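Local coordinates for protein 3'3'-cGAMP-specific phosphodiesterase 3 (Vibrio cholerae O1 biovar El Tor str. N16961, PDB 5Z7C) that is a largely helical protein of the HD-domain family, with two regions of that family following one another along a single chain, at residues 46-51 / 71-76; 64-69 / 264-269; 403-408 / 442-447. The protein carries 2 engineered substitutions. One frame throughout, in Å; residues are numbered along the deposited sequence.

Contact 1: 46-51 / 71-76; sequences RCCWIG and TLLLKD
Leu-72 lays its two methyl groups on the backbone of 46-51. CD1 lies 3.7 Å from Gly-51 CA. CD2 lies 3.7 Å from Cys-47 O. The contact joins two helices that run in roughly opposite directions, 43-56 and 62-73, a helical hairpin in the all-helical style of HD-domain proteins. The helices come close here, with Cys-48 CA and Leu-72 CA 5.3 Å apart. Gly-51 has no side chain, so its CA is met directly by both Leu-72 methyls. Leu-72 also touches Met-52 further along helix 43-56.

Cys-48 lies beside Leu-72. Its sulfur is turned opposite the backbone N (chi1 -151°), which brings it alongside Leu-73. SG meets Leu-73 CD2 at 3.6 Å and also leans on Leu-72 CB. These meetings are apolar. No hydrogen bond crosses between the segments.

A polar element sits at the other end. Beyond helix 62-73 the chain turns, and Lys-75 and Asp-76 follow. By sequence pattern they probably occupy the place of the His-Asp pair that gives HD domains their name. The Lys-75 chain is bent near its end and folds back over helix 43-56, where it also touches His-43 and Cys-44. Gln-203 of helix 194-211 touches it too. Its ammonium makes a salt bridge with the neighbouring carboxylate, NZ to Asp-76 OD2 at 3.4 Å, in which the hydrogen bond is weak. The same ammonium rests against a thiol, with Cys-47 SG 3.6 Å from Lys-75 NZ.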
loop_
_atom_site.group_PDB
_atom_site.type_symbol
_atom_site.label_atom_id
_atom_site.label_comp_id
_atom_site.label_asym_id
_atom_site.label_seq_id
_atom_site.Cartn_x
_atom_site.Cartn_y
_atom_site.Cartn_z
ATOM N N ARG A 46 -3.055 5.690 -12.708
ATOM C CA ARG A 46 -3.329 6.779 -13.621
ATOM C C ARG A 46 -2.244 7.822 -13.673
ATOM O O ARG A 46 -1.988 8.368 -14.713
ATOM C CB ARG A 46 -4.669 7.394 -13.318
ATOM C CG ARG A 46 -5.802 6.506 -13.726
ATOM C CD ARG A 46 -7.147 7.153 -13.546
ATOM N NE ARG A 46 -7.297 7.698 -12.217
ATOM C CZ ARG A 46 -7.889 7.069 -11.220
ATOM N NH1 ARG A 46 -8.399 5.873 -11.395
ATOM N NH2 ARG A 46 -7.966 7.644 -10.048
ATOM N N CYS A 47 -1.622 8.119 -12.555
ATOM C CA CYS A 47 -0.538 9.065 -12.566
ATOM C C CYS A 47 0.575 8.526 -13.373
ATOM O O CYS A 47 1.247 9.248 -14.058
ATOM C CB CYS A 47 -0.009 9.306 -11.178
ATOM S SG CYS A 47 -1.226 10.069 -10.061
ATOM N N CYS A 48 0.803 7.243 -13.247
ATOM C CA CYS A 48 1.906 6.640 -13.939
ATOM C C CYS A 48 1.695 6.815 -15.391
ATOM O O CYS A 48 2.589 7.148 -16.123
ATOM C CB CYS A 48 1.921 5.159 -13.668
ATOM S SG CYS A 48 3.618 4.500 -13.754
ATOM N N TRP A 49 0.492 6.553 -15.803
ATOM C CA TRP A 49 0.184 6.672 -17.166
ATOM C C TRP A 49 0.336 8.092 -17.638
ATOM O O TRP A 49 0.897 8.318 -18.677
ATOM C CB TRP A 49 -1.229 6.183 -17.356
ATOM C CG TRP A 49 -1.742 6.429 -18.663
ATOM C CD1 TRP A 49 -2.387 7.514 -19.058
ATOM C CD2 TRP A 49 -1.651 5.579 -19.787
ATOM N NE1 TRP A 49 -2.725 7.417 -20.357
ATOM C CE2 TRP A 49 -2.275 6.225 -20.833
ATOM C CE3 TRP A 49 -1.102 4.328 -20.010
ATOM C CZ2 TRP A 49 -2.370 5.676 -22.081
ATOM C CZ3 TRP A 49 -1.195 3.794 -21.240
ATOM C CH2 TRP A 49 -1.820 4.458 -22.263
ATOM N N ILE A 50 -0.181 9.054 -16.896
ATOM C CA ILE A 50 0.001 10.435 -17.261
ATOM C C ILE A 50 1.444 10.842 -17.201
ATOM O O ILE A 50 1.948 11.439 -18.104
ATOM C CB ILE A 50 -0.781 11.330 -16.312
ATOM C CG1 ILE A 50 -2.261 11.041 -16.425
ATOM C CG2 ILE A 50 -0.560 12.783 -16.607
ATOM C CD1 ILE A 50 -3.038 11.613 -15.332
ATOM N N GLY A 51 2.113 10.523 -16.122
ATOM C CA GLY A 51 3.489 10.912 -15.961
ATOM C C GLY A 51 4.451 10.332 -16.945
ATOM O O GLY A 51 5.387 10.969 -17.325
ATOM N N THR A 71 9.058 6.448 -9.629
ATOM C CA THR A 71 8.811 7.602 -8.815
ATOM C C THR A 71 7.328 7.791 -8.820
ATOM O O THR A 71 6.746 8.057 -7.805
ATOM C CB THR A 71 9.487 8.833 -9.408
ATOM O OG1 THR A 71 10.878 8.749 -9.197
ATOM C CG2 THR A 71 9.049 10.062 -8.751
ATOM N N LEU A 72 6.712 7.652 -9.971
ATOM C CA LEU A 72 5.294 7.871 -10.071
ATOM C C LEU A 72 4.500 6.899 -9.261
ATOM O O LEU A 72 3.531 7.253 -8.661
ATOM C CB LEU A 72 4.848 7.761 -11.509
ATOM C CG LEU A 72 5.284 8.873 -12.435
ATOM C CD1 LEU A 72 5.200 8.415 -13.825
ATOM C CD2 LEU A 72 4.417 10.064 -12.253
ATOM N N LEU A 73 4.872 5.644 -9.321
ATOM C CA LEU A 73 4.219 4.590 -8.584
ATOM C C LEU A 73 4.368 4.698 -7.092
ATOM O O LEU A 73 3.481 4.407 -6.357
ATOM C CB LEU A 73 4.742 3.250 -9.069
ATOM C CG LEU A 73 4.483 2.786 -10.488
ATOM C CD1 LEU A 73 5.190 1.549 -10.777
ATOM C CD2 LEU A 73 3.057 2.594 -10.721
ATOM N N LEU A 74 5.517 5.136 -6.660
ATOM C CA LEU A 74 5.876 5.154 -5.273
ATOM C C LEU A 74 5.773 6.499 -4.608
ATOM O O LEU A 74 6.343 6.690 -3.570
ATOM C CB LEU A 74 7.299 4.697 -5.128
ATOM C CG LEU A 74 7.578 3.231 -5.328
ATOM C CD1 LEU A 74 9.030 3.040 -5.196
ATOM C CD2 LEU A 74 6.874 2.466 -4.294
ATOM N N LYS A 75 5.054 7.430 -5.185
ATOM C CA LYS A 75 5.057 8.778 -4.667
ATOM C C LYS A 75 4.517 8.898 -3.254
ATOM O O LYS A 75 4.998 9.672 -2.459
ATOM C CB LYS A 75 4.332 9.715 -5.610
ATOM C CG LYS A 75 2.905 9.456 -5.713
ATOM C CD LYS A 75 2.375 9.986 -6.988
ATOM C CE LYS A 75 1.069 10.649 -6.795
ATOM N NZ LYS A 75 -0.013 9.675 -6.674
ATOM N N ASP A 76 3.533 8.077 -2.946
ATOM C CA ASP A 76 2.790 8.143 -1.713
ATOM C C ASP A 76 3.283 7.155 -0.690
ATOM O O ASP A 76 2.611 6.857 0.252
ATOM C CB ASP A 76 1.333 7.869 -1.997
ATOM C CG ASP A 76 0.708 8.911 -2.850
ATOM O OD1 ASP A 76 1.245 10.004 -2.924
ATOM O OD2 ASP A 76 -0.332 8.650 -3.443
#

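Contact 2: 64-69 / 264-269; sequences ELHDLF and PAQAHL
His-66, whose ring is covered by Gln-266, donates from ND1 to Asp-67 OD1 at 2.9 Å. The bond is nearly straight (170° at the proton) and runs in the ring plane. It meets the oxygen almost along the C-O direction of the carboxylate. This is a histidine-carboxylate hydrogen bond between neighbours on helix 62-73, which should restrain the rotation of the imidazole.

Gln-266 comes in over one face of that ring. Ring and amide planes are 12° apart, so the two groups are stacked. Gln-266 CD lies 3.5 Å from His-66 CD2, offset toward the rim. The amide nitrogen NE2 lies above the middle of the ring, while OE1 projects past the CG-CD2 bond. The side chain is extended from CB onward (chi1 -171°), which carries the amide across the imidazole. At the ring edge, Ala-267 N lies 3.8 Å from His-66 CD2.

A water lies between His-66 NE2 and the carbonyl of Gln-266, to which it donates at 3.3 Å from Gln-266 O. Small apolar contacts lie beside the stack. Pro-264 CD packs on Leu-65 CB at 4.0 Å. Ala-267 CB reaches the Phe-69 ring obliquely, 4.3 Å from CD2.

The contact thus sets a short 3-10 turn, just before strand 270-271, against helix 62-73. Phe-70 meets the His-66 ring edge-to-face. Gln-266 is exposed and also touches a crystal neighbour, so its pose may owe something to the lattice. The water link is less certain. With no direct hydrogen bond across the segments, the turn relies mainly on the amide-imidazole stack, whose ring the Asp-67 bond should keep from turning.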
loop_
_atom_site.group_PDB
_atom_site.type_symbol
_atom_site.label_atom_id
_atom_site.label_comp_id
_atom_site.label_asym_id
_atom_site.label_seq_id
_atom_site.Cartn_x
_atom_site.Cartn_y
_atom_site.Cartn_z
ATOM N N GLU A 64 16.092 7.209 -17.305
ATOM C CA GLU A 64 15.248 8.200 -16.704
ATOM C C GLU A 64 13.817 7.788 -16.724
ATOM O O GLU A 64 13.117 7.966 -15.772
ATOM C CB GLU A 64 15.418 9.513 -17.426
ATOM C CG GLU A 64 16.795 10.038 -17.268
ATOM C CD GLU A 64 17.075 11.269 -18.067
ATOM O OE1 GLU A 64 16.516 11.438 -19.156
ATOM O OE2 GLU A 64 17.883 12.069 -17.600
ATOM N N LEU A 65 13.381 7.229 -17.821
ATOM C CA LEU A 65 12.039 6.750 -17.905
ATOM C C LEU A 65 11.803 5.647 -16.934
ATOM O O LEU A 65 10.702 5.456 -16.495
ATOM C CB LEU A 65 11.738 6.288 -19.294
ATOM C CG LEU A 65 11.719 7.452 -20.241
ATOM C CD1 LEU A 65 12.194 7.032 -21.561
ATOM C CD2 LEU A 65 10.344 7.961 -20.327
ATOM N N HIS A 66 12.815 4.860 -16.671
ATOM C CA HIS A 66 12.674 3.825 -15.697
ATOM C C HIS A 66 12.474 4.416 -14.338
ATOM O O HIS A 66 11.591 4.046 -13.621
ATOM C CB HIS A 66 13.943 3.002 -15.692
ATOM C CG HIS A 66 14.050 2.046 -14.556
ATOM N ND1 HIS A 66 14.565 2.397 -13.338
ATOM C CD2 HIS A 66 13.731 0.745 -14.459
ATOM C CE1 HIS A 66 14.557 1.356 -12.537
ATOM N NE2 HIS A 66 14.048 0.343 -13.194
ATOM N N ASP A 67 13.343 5.329 -13.973
ATOM C CA ASP A 67 13.305 5.955 -12.681
ATOM C C ASP A 67 12.049 6.742 -12.494
ATOM O O ASP A 67 11.557 6.865 -11.418
ATOM C CB ASP A 67 14.516 6.831 -12.487
ATOM C CG ASP A 67 15.700 6.061 -12.099
ATOM O OD1 ASP A 67 15.793 4.916 -12.488
ATOM O OD2 ASP A 67 16.550 6.573 -11.391
ATOM N N LEU A 68 11.569 7.337 -13.551
ATOM C CA LEU A 68 10.323 8.042 -13.516
ATOM C C LEU A 68 9.163 7.136 -13.253
ATOM O O LEU A 68 8.239 7.492 -12.586
ATOM C CB LEU A 68 10.122 8.793 -14.808
ATOM C CG LEU A 68 8.823 9.559 -14.891
ATOM C CD1 LEU A 68 8.864 10.677 -13.930
ATOM C CD2 LEU A 68 8.627 10.058 -16.242
ATOM N N PHE A 69 9.207 5.949 -13.804
ATOM C CA PHE A 69 8.102 5.035 -13.713
ATOM C C PHE A 69 7.850 4.689 -12.287
ATOM O O PHE A 69 6.745 4.626 -11.837
ATOM C CB PHE A 69 8.513 3.785 -14.462
ATOM C CG PHE A 69 7.506 2.704 -14.462
ATOM C CD1 PHE A 69 6.430 2.772 -15.248
ATOM C CD2 PHE A 69 7.682 1.605 -13.706
ATOM C CE1 PHE A 69 5.540 1.797 -15.246
ATOM C CE2 PHE A 69 6.791 0.643 -13.708
ATOM C CZ PHE A 69 5.713 0.736 -14.484
ATOM N N PRO A 264 10.815 0.981 -19.788
ATOM C CA PRO A 264 11.863 0.169 -20.357
ATOM C C PRO A 264 11.842 -1.198 -19.747
ATOM O O PRO A 264 11.231 -1.374 -18.743
ATOM C CB PRO A 264 13.100 0.886 -19.903
ATOM C CG PRO A 264 12.723 2.220 -19.814
ATOM C CD PRO A 264 11.272 2.345 -19.632
ATOM N N ALA A 265 12.519 -2.147 -20.360
ATOM C CA ALA A 265 12.466 -3.537 -19.968
ATOM C C ALA A 265 13.013 -3.717 -18.580
ATOM O O ALA A 265 12.648 -4.608 -17.860
ATOM C CB ALA A 265 13.236 -4.347 -20.932
ATOM N N GLN A 266 13.829 -2.779 -18.183
ATOM C CA GLN A 266 14.521 -2.821 -16.932
ATOM C C GLN A 266 13.501 -2.884 -15.819
ATOM O O GLN A 266 13.750 -3.416 -14.787
ATOM C CB GLN A 266 15.327 -1.553 -16.842
ATOM C CG GLN A 266 16.303 -1.444 -15.738
ATOM C CD GLN A 266 16.910 -0.066 -15.683
ATOM O OE1 GLN A 266 16.720 0.749 -16.581
ATOM N NE2 GLN A 266 17.650 0.207 -14.625
ATOM N N ALA A 267 12.322 -2.365 -16.068
ATOM C CA ALA A 267 11.293 -2.292 -15.077
ATOM C C ALA A 267 10.715 -3.629 -14.790
ATOM O O ALA A 267 9.986 -3.792 -13.854
ATOM C CB ALA A 267 10.240 -1.389 -15.544
ATOM N N HIS A 268 11.005 -4.581 -15.645
ATOM C CA HIS A 268 10.319 -5.840 -15.637
ATOM C C HIS A 268 11.141 -6.962 -15.088
ATOM O O HIS A 268 10.832 -8.089 -15.286
ATOM C CB HIS A 268 9.847 -6.164 -17.021
ATOM C CG HIS A 268 8.935 -5.139 -17.596
ATOM N ND1 HIS A 268 7.737 -4.814 -17.026
ATOM C CD2 HIS A 268 9.038 -4.379 -18.698
ATOM C CE1 HIS A 268 7.144 -3.890 -17.746
ATOM N NE2 HIS A 268 7.921 -3.603 -18.763
ATOM N N LEU A 269 12.147 -6.630 -14.319
ATOM C CA LEU A 269 13.088 -7.586 -13.846
ATOM C C LEU A 269 12.354 -8.635 -13.133
ATOM O O LEU A 269 11.404 -8.340 -12.473
ATOM C CB LEU A 269 13.894 -6.948 -12.765
ATOM C CG LEU A 269 14.802 -5.790 -13.048
ATOM C CD1 LEU A 269 15.304 -5.345 -11.741
ATOM C CD2 LEU A 269 15.918 -6.212 -13.928
HETATM O O HOH W 1 14.959 -1.767 -12.205
#

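Contact 3: 403-408 / 442-447; sequences MTRIIT and AIDPEC
Arg-405 reaches across Asp-444 with its guanidinium and the carboxylate steeply inclined, their planes 64° apart. The two groups are therefore not laid flat for a two-pronged pairing. Instead, Asp-444 OD2 lies at the guanidinium edge, near its plane, in a long salt bridge of 3.7 Å to Arg-405 NE. The arginine chain is bent at chi2 and chi3, and its stem also rests on the aspartate: Arg-405 CG is 3.8 Å from Asp-444 CB.

The same oxygen, OD2, also faces the amides that follow it. Asp-444 CG is opposite the backbone N (chi1 -174°), and OD2 accepts two weak bonds from amides of its own segment. One comes from Glu-446 N at 3.3 Å, the other from Cys-447 N at 3.4 Å. Through this one oxygen the arginine is loosely linked to the start of the 446-447 region.

In the fold, the two segments, 403-408 and 442-447, both lie within the second HD-domain region. Helix 397-416 is covered on other sides by helices 297-311, 316-328 and 358-369.

Beside the charged pair Cys-447 adds a mostly apolar part. Cys-447 SG sits over the backbone between Arg-405 and Ile-406, and touches Ile-406 CG1 at 4.0 Å. Ile-406 itself reaches Thr-305 and Ile-308. Glu-446 OE1 stands 4.4 Å from Arg-405 NH2, opposite charges too far apart for a salt bridge.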
loop_
_atom_site.group_PDB
_atom_site.type_symbol
_atom_site.label_atom_id
_atom_site.label_comp_id
_atom_site.label_asym_id
_atom_site.label_seq_id
_atom_site.Cartn_x
_atom_site.Cartn_y
_atom_site.Cartn_z
ATOM N N MET A 403 -4.225 -21.665 -0.146
ATOM C CA MET A 403 -3.527 -20.581 0.462
ATOM C C MET A 403 -4.560 -19.771 1.181
ATOM O O MET A 403 -4.357 -19.339 2.274
ATOM C CB MET A 403 -2.997 -19.709 -0.659
ATOM C CG MET A 403 -1.910 -20.248 -1.553
ATOM S SD MET A 403 -1.581 -19.009 -2.816
ATOM C CE MET A 403 -0.746 -17.720 -1.941
ATOM N N THR A 404 -5.655 -19.507 0.513
ATOM C CA THR A 404 -6.663 -18.639 1.057
ATOM C C THR A 404 -7.248 -19.239 2.280
ATOM O O THR A 404 -7.562 -18.551 3.236
ATOM C CB THR A 404 -7.749 -18.398 0.065
ATOM O OG1 THR A 404 -7.171 -17.836 -1.095
ATOM C CG2 THR A 404 -8.716 -17.423 0.586
ATOM N N ARG A 405 -7.458 -20.532 2.225
ATOM C CA ARG A 405 -8.014 -21.197 3.363
ATOM C C ARG A 405 -7.095 -21.152 4.553
ATOM O O ARG A 405 -7.552 -20.907 5.642
ATOM C CB ARG A 405 -8.391 -22.622 3.009
ATOM C CG ARG A 405 -9.860 -22.770 2.765
ATOM C CD ARG A 405 -10.150 -23.696 1.634
ATOM N NE ARG A 405 -9.247 -24.826 1.617
ATOM C CZ ARG A 405 -8.820 -25.408 0.513
ATOM N NH1 ARG A 405 -9.220 -24.961 -0.656
ATOM N NH2 ARG A 405 -7.996 -26.430 0.576
ATOM N N ILE A 406 -5.815 -21.398 4.359
ATOM C CA ILE A 406 -4.935 -21.352 5.485
ATOM C C ILE A 406 -4.875 -19.974 6.076
ATOM O O ILE A 406 -5.077 -19.808 7.246
ATOM C CB ILE A 406 -3.550 -21.708 5.043
ATOM C CG1 ILE A 406 -3.555 -23.104 4.471
ATOM C CG2 ILE A 406 -2.582 -21.659 6.180
ATOM C CD1 ILE A 406 -2.218 -23.613 4.134
ATOM N N ILE A 407 -4.575 -18.989 5.267
ATOM C CA ILE A 407 -4.388 -17.660 5.763
ATOM C C ILE A 407 -5.655 -17.167 6.380
ATOM O O ILE A 407 -5.639 -16.470 7.358
ATOM C CB ILE A 407 -3.915 -16.748 4.647
ATOM C CG1 ILE A 407 -2.494 -17.114 4.300
ATOM C CG2 ILE A 407 -3.945 -15.313 5.046
ATOM C CD1 ILE A 407 -1.979 -16.399 3.176
ATOM N N THR A 408 -6.762 -17.500 5.768
ATOM C CA THR A 408 -8.040 -17.037 6.248
ATOM C C THR A 408 -8.341 -17.604 7.613
ATOM O O THR A 408 -8.832 -16.922 8.488
ATOM C CB THR A 408 -9.114 -17.421 5.274
ATOM O OG1 THR A 408 -9.110 -18.841 5.134
ATOM C CG2 THR A 408 -8.814 -16.816 3.961
ATOM N N ALA A 442 -18.641 -21.883 7.588
ATOM C CA ALA A 442 -17.709 -20.795 7.362
ATOM C C ALA A 442 -16.255 -21.113 7.618
ATOM O O ALA A 442 -15.413 -20.289 7.368
ATOM C CB ALA A 442 -18.113 -19.602 8.171
ATOM N N ILE A 443 -15.960 -22.277 8.141
ATOM C CA ILE A 443 -14.609 -22.528 8.536
ATOM C C ILE A 443 -14.085 -23.720 7.834
ATOM O O ILE A 443 -14.630 -24.773 7.913
ATOM C CB ILE A 443 -14.532 -22.763 10.016
ATOM C CG1 ILE A 443 -14.975 -21.512 10.752
ATOM C CG2 ILE A 443 -13.151 -23.142 10.407
ATOM C CD1 ILE A 443 -13.897 -20.580 11.063
ATOM N N ASP A 444 -13.010 -23.565 7.110
ATOM C CA ASP A 444 -12.517 -24.743 6.493
ATOM C C ASP A 444 -12.353 -25.591 7.674
ATOM O O ASP A 444 -12.530 -25.131 8.773
ATOM C CB ASP A 444 -11.174 -24.554 5.855
ATOM C CG ASP A 444 -10.768 -25.747 5.101
ATOM O OD1 ASP A 444 -11.660 -26.400 4.573
ATOM O OD2 ASP A 444 -9.588 -26.063 5.044
ATOM N N PRO A 445 -11.992 -26.837 7.438
ATOM C CA PRO A 445 -11.820 -27.780 8.513
ATOM C C PRO A 445 -10.620 -28.665 8.319
ATOM O O PRO A 445 -10.400 -29.530 9.128
ATOM C CB PRO A 445 -13.072 -28.611 8.398
ATOM C CG PRO A 445 -13.350 -28.652 6.995
ATOM C CD PRO A 445 -12.815 -27.420 6.370
ATOM N N GLU A 446 -9.841 -28.471 7.275
ATOM C CA GLU A 446 -8.630 -29.236 7.168
ATOM C C GLU A 446 -7.636 -28.397 7.889
ATOM O O GLU A 446 -6.683 -28.870 8.470
ATOM C CB GLU A 446 -8.245 -29.400 5.722
ATOM C CG GLU A 446 -7.040 -30.239 5.533
ATOM C CD GLU A 446 -6.717 -30.420 4.094
ATOM O OE1 GLU A 446 -7.427 -29.847 3.258
ATOM O OE2 GLU A 446 -5.753 -31.138 3.795
ATOM N N CYS A 447 -7.923 -27.115 7.856
ATOM C CA CYS A 447 -7.085 -26.127 8.422
ATOM C C CYS A 447 -7.431 -26.027 9.853
ATOM O O CYS A 447 -6.562 -26.001 10.691
ATOM C CB CYS A 447 -7.355 -24.809 7.732
ATOM S SG CYS A 447 -6.760 -24.815 6.093
#

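In the fold
From the N terminus, helix 43-56 opens contact 1, which closes about twenty residues on, at the end of helix 62-73. Contact 2 starts on that same helix, inside the first loop, and closes only at 264-269. The two therefore cross along the chain. They also touch, through Cys-48 SG and Phe-69 CD1, 3.6 Å apart. Together they tie helices 43-56 and 62-73 to the turn before strand 270-271. Contact 3 follows in series. It closes a loop of 33 residues, between 408 and 442, and both its segments lie within the second HD-domain region. Its centre is about 36 Å from that of contact 1, on the opposite side of the chain's centre.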